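Side-chain contacts in SidF, inhibitor of growth family, member 3 (Legionella pneumophila subsp. pneumophila, PDB 4FYE), which probably acts as a phosphoinositide phosphatase, removing phosphate from phosphatidylinositol phosphates at membranes: residues E118-D123 with L145-G150; K139-Q144 with N730-K735. The protein carries 1 engineered substitution. All blocks are in the same frame, centred on the assembly; numbering follows the deposited sequence.

Overall arrangement
Both contacts are built on helix 136-163, which uses two successive parts of its length to meet different partners. Contact 2 takes residues 139-144 and contact 1 residues 145-150; the centres of the two contacts lie 11 Å apart. Contact 1 is local in sequence, joining the helix to the loop just after helix 98-119, while contact 2 reaches across almost 600 residues to the segment leading into helix 733-741. Along the chain the segments alternate, 118-123, 139-144, 145-150, 730-735. The two also touch: L145 CD1 lies 3.8 Å from K735 CB, and I120 CD1 lies 3.4 Å from Q144 OE1. Helix 136-163 thus ties the C-terminal end of the modelled phosphatase domain to its early helices, well away from the centre of the chain.

Contact 1: residues E118-D123 with L145-G150; sequences ETIPSD and LAKVEG
I120 and V148 cross at about a right angle in a purely apolar contact, methyl and methylene groups pressed together. The longer branch of the isoleucine, CG1 and CD1, does the touching: CG1 stands 3.7 Å from V148 CG2, and CD1, one carbon further out, is 3.9 Å from that same methyl. I120 CG1 lies opposite the carbonyl carbon across the CA-CB bond (chi1 -47°), which sends the longer branch toward helix 136-163. On V148 it is likewise the methyl opposite the carbonyl carbon, CG2, that faces I120. Beside this pair the isoleucine slides past K147 in the opposite direction, its CD1 4.1 Å from K147 CB. The contact joins the loop leaving helix 98-119 to helix 136-163, the next helix in the chain: T119 ends the first helix and I120 is the first residue to leave helical backbone angles. I120 is buried and its side chain points toward helix 136-163, so an apolar residue fits there. K147 suits the solvent-facing side of the contact, where the base of its chain adds apolar cover; the rest bends at several torsions and the residue remains exposed. V148 also touches F739 of helix 733-741 and A75 of helix 71-92.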
# COMPACT_ATOMS: atom_id res chain seq x y z
N GLU A 118 25.41 27.87 9.83
CA GLU A 118 26.09 28.64 10.86
C GLU A 118 25.33 28.66 12.18
O GLU A 118 25.93 29.00 13.19
CB GLU A 118 26.36 30.08 10.42
CG GLU A 118 27.26 30.23 9.19
CD GLU A 118 27.10 31.59 8.47
OE1 GLU A 118 26.36 32.50 8.96
OE2 GLU A 118 27.73 31.76 7.38
N THR A 119 24.05 28.28 12.21
CA THR A 119 23.24 28.42 13.46
C THR A 119 22.84 27.10 14.12
O THR A 119 22.49 27.07 15.32
CB THR A 119 21.92 29.19 13.23
OG1 THR A 119 22.23 30.51 12.80
CG2 THR A 119 21.09 29.31 14.54
N ILE A 120 22.85 26.03 13.34
CA ILE A 120 22.50 24.73 13.87
C ILE A 120 23.79 23.93 14.03
O ILE A 120 24.42 23.56 13.02
CB ILE A 120 21.50 23.97 12.97
CG1 ILE A 120 20.31 24.87 12.55
CG2 ILE A 120 20.99 22.74 13.68
CD1 ILE A 120 19.63 25.62 13.69
N PRO A 121 24.20 23.66 15.30
CA PRO A 121 25.38 22.77 15.48
C PRO A 121 25.05 21.37 15.06
O PRO A 121 23.96 20.90 15.34
CB PRO A 121 25.70 22.86 16.98
CG PRO A 121 24.47 23.47 17.63
CD PRO A 121 23.80 24.32 16.57
N SER A 122 25.99 20.75 14.36
CA SER A 122 25.87 19.45 13.75
C SER A 122 25.38 18.36 14.67
O SER A 122 24.56 17.53 14.27
CB SER A 122 27.21 19.06 13.18
OG SER A 122 27.24 19.48 11.85
N ASP A 123 25.84 18.39 15.90
CA ASP A 123 25.57 17.33 16.82
C ASP A 123 24.28 17.55 17.58
O ASP A 123 23.79 16.61 18.20
CB ASP A 123 26.75 17.10 17.77
CG ASP A 123 27.78 16.12 17.18
OD1 ASP A 123 27.38 15.16 16.45
OD2 ASP A 123 28.99 16.31 17.43
N LEU A 145 15.10 21.90 15.37
CA LEU A 145 14.06 21.76 14.44
C LEU A 145 13.11 22.94 14.45
O LEU A 145 12.77 23.35 13.37
CB LEU A 145 13.35 20.45 14.68
CG LEU A 145 12.36 19.94 13.65
CD1 LEU A 145 12.25 18.43 13.60
CD2 LEU A 145 11.03 20.56 14.06
N ALA A 146 12.68 23.45 15.60
CA ALA A 146 11.75 24.60 15.61
C ALA A 146 12.47 25.85 15.01
O ALA A 146 11.89 26.62 14.25
CB ALA A 146 11.24 24.91 17.03
N LYS A 147 13.71 26.03 15.38
CA LYS A 147 14.53 27.04 14.77
C LYS A 147 14.45 26.96 13.24
O LYS A 147 14.17 27.91 12.56
CB LYS A 147 15.98 26.83 15.21
CG LYS A 147 16.63 27.88 16.14
CD LYS A 147 16.47 27.58 17.61
CE LYS A 147 17.82 27.52 18.34
NZ LYS A 147 18.52 28.77 18.81
N VAL A 148 14.76 25.80 12.70
CA VAL A 148 14.84 25.61 11.28
C VAL A 148 13.49 25.79 10.57
O VAL A 148 13.45 26.34 9.47
CB VAL A 148 15.44 24.21 11.00
CG1 VAL A 148 15.12 23.71 9.63
CG2 VAL A 148 16.96 24.30 11.16
N GLU A 149 12.41 25.35 11.22
CA GLU A 149 11.08 25.53 10.69
C GLU A 149 10.84 27.00 10.52
O GLU A 149 10.31 27.40 9.50
CB GLU A 149 10.04 24.99 11.63
CG GLU A 149 8.63 25.03 11.04
CD GLU A 149 7.82 23.77 11.36
OE1 GLU A 149 8.03 23.15 12.43
OE2 GLU A 149 6.96 23.38 10.52
N GLY A 150 11.26 27.77 11.50
CA GLY A 150 11.17 29.23 11.44
C GLY A 150 11.87 29.75 10.19
O GLY A 150 11.32 30.55 9.46

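Contact 2: residues K139-Q144 with N730-K735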
# COMPACT_ATOMS: atom_id res chain seq x y z
N LYS A 139 15.60 16.63 22.85
CA LYS A 139 15.05 17.92 23.19
C LYS A 139 15.82 19.00 22.47
O LYS A 139 15.23 20.00 21.98
CB LYS A 139 15.21 18.18 24.70
CG LYS A 139 14.00 17.67 25.51
CD LYS A 139 13.86 18.46 26.80
CE LYS A 139 14.21 17.65 28.02
NZ LYS A 139 14.78 18.52 29.09
N ASP A 140 17.13 18.79 22.38
CA ASP A 140 17.96 19.65 21.55
C ASP A 140 17.63 19.56 20.06
O ASP A 140 17.49 20.60 19.38
CB ASP A 140 19.42 19.32 21.80
CG ASP A 140 19.88 19.84 23.15
OD1 ASP A 140 19.19 20.74 23.70
OD2 ASP A 140 20.93 19.35 23.66
N PHE A 141 17.50 18.33 19.57
CA PHE A 141 17.03 18.13 18.23
C PHE A 141 15.75 18.89 18.01
O PHE A 141 15.68 19.65 17.02
CB PHE A 141 16.83 16.66 17.92
CG PHE A 141 16.06 16.39 16.65
CD1 PHE A 141 16.72 16.30 15.45
CD2 PHE A 141 14.72 16.17 16.68
CE1 PHE A 141 16.03 15.99 14.27
CE2 PHE A 141 14.00 15.88 15.51
CZ PHE A 141 14.65 15.79 14.31
N LEU A 142 14.74 18.71 18.90
CA LEU A 142 13.47 19.49 18.78
C LEU A 142 13.69 20.98 18.74
O LEU A 142 13.04 21.68 17.93
CB LEU A 142 12.41 19.17 19.84
CG LEU A 142 11.91 17.78 19.52
CD1 LEU A 142 11.29 17.05 20.71
CD2 LEU A 142 10.92 17.86 18.41
N GLU A 143 14.65 21.49 19.55
CA GLU A 143 14.84 22.92 19.54
C GLU A 143 15.42 23.36 18.24
O GLU A 143 15.15 24.44 17.82
CB GLU A 143 15.77 23.44 20.62
CG GLU A 143 15.11 23.50 21.98
CD GLU A 143 16.06 23.93 23.09
OE1 GLU A 143 16.90 24.84 22.85
OE2 GLU A 143 15.95 23.33 24.20
N GLN A 144 16.27 22.53 17.65
CA GLN A 144 16.94 22.96 16.45
C GLN A 144 15.88 22.96 15.36
O GLN A 144 15.71 23.91 14.59
CB GLN A 144 18.11 22.02 16.13
CG GLN A 144 19.21 22.01 17.17
CD GLN A 144 19.66 23.37 17.63
OE1 GLN A 144 20.02 24.28 16.83
NE2 GLN A 144 19.60 23.55 18.94
N ASN A 730 10.19 6.47 17.95
CA ASN A 730 9.48 7.32 18.84
C ASN A 730 8.70 8.44 18.07
O ASN A 730 8.32 9.44 18.68
CB ASN A 730 10.50 7.93 19.76
CG ASN A 730 11.57 8.83 19.03
OD1 ASN A 730 11.45 9.16 17.86
ND2 ASN A 730 12.58 9.27 19.77
N GLY A 731 8.55 8.29 16.74
CA GLY A 731 7.74 9.16 15.89
C GLY A 731 8.43 10.44 15.45
O GLY A 731 7.82 11.24 14.76
N LEU A 732 9.70 10.68 15.81
CA LEU A 732 10.32 11.97 15.44
C LEU A 732 10.37 12.34 13.95
O LEU A 732 10.50 13.54 13.59
CB LEU A 732 11.71 12.12 16.07
CG LEU A 732 11.65 12.46 17.56
CD1 LEU A 732 13.07 12.63 18.11
CD2 LEU A 732 10.83 13.73 17.76
N PHE A 733 10.37 11.34 13.07
CA PHE A 733 10.16 11.62 11.66
C PHE A 733 8.87 12.40 11.40
O PHE A 733 8.81 13.13 10.40
CB PHE A 733 10.33 10.37 10.74
CG PHE A 733 11.74 10.22 10.20
CD1 PHE A 733 12.34 11.25 9.50
CD2 PHE A 733 12.46 9.05 10.38
CE1 PHE A 733 13.62 11.15 8.98
CE2 PHE A 733 13.76 8.92 9.85
CZ PHE A 733 14.34 9.97 9.16
N GLY A 734 7.87 12.29 12.30
CA GLY A 734 6.63 13.09 12.15
C GLY A 734 6.84 14.59 12.17
O GLY A 734 6.24 15.32 11.37
N LYS A 735 7.74 15.06 13.02
CA LYS A 735 8.07 16.49 13.14
C LYS A 735 8.79 17.00 11.91
O LYS A 735 8.63 18.14 11.55
CB LYS A 735 8.97 16.77 14.36
CG LYS A 735 8.58 16.12 15.67
CD LYS A 735 7.29 16.73 16.22
CE LYS A 735 6.65 15.75 17.22
NZ LYS A 735 5.21 16.08 17.50
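The F141 ring meets L732 obliquely, the leucine methyl CD1 coming to 4.2 Å from F141 CD2. The two side chains run past each other in opposite directions. F141 carries its ring anti to the backbone N (chi1 167°), a setting that swings it from helix 136-163 toward the incoming segment. The other flat group, the amide of N730, serves its own segment: OD1 accepts a fairly straight bond from L732 N at 3.1 Å. The donor is tilted 30° from the carbonyl plane. This is an Asx turn, and asparagine suits it because its short side chain can reach the backbone two residues on. The turn spans G731, whose positive phi suits a residue without a side chain, and L732 follows it. That leucine uses both branches, for its CD2 lies 4.2 Å from L142 CD2, which in turn is 4.0 Å from K735 CG. The aliphatic part of K735 thus lines the edge of the apolar patch while its chain, bent at chi2, carries the amine away. Around the contact, F141 also packs on V71 of helix 71-92, and N730 ND2 bonds to S131 O in the loop preceding helix 136-163.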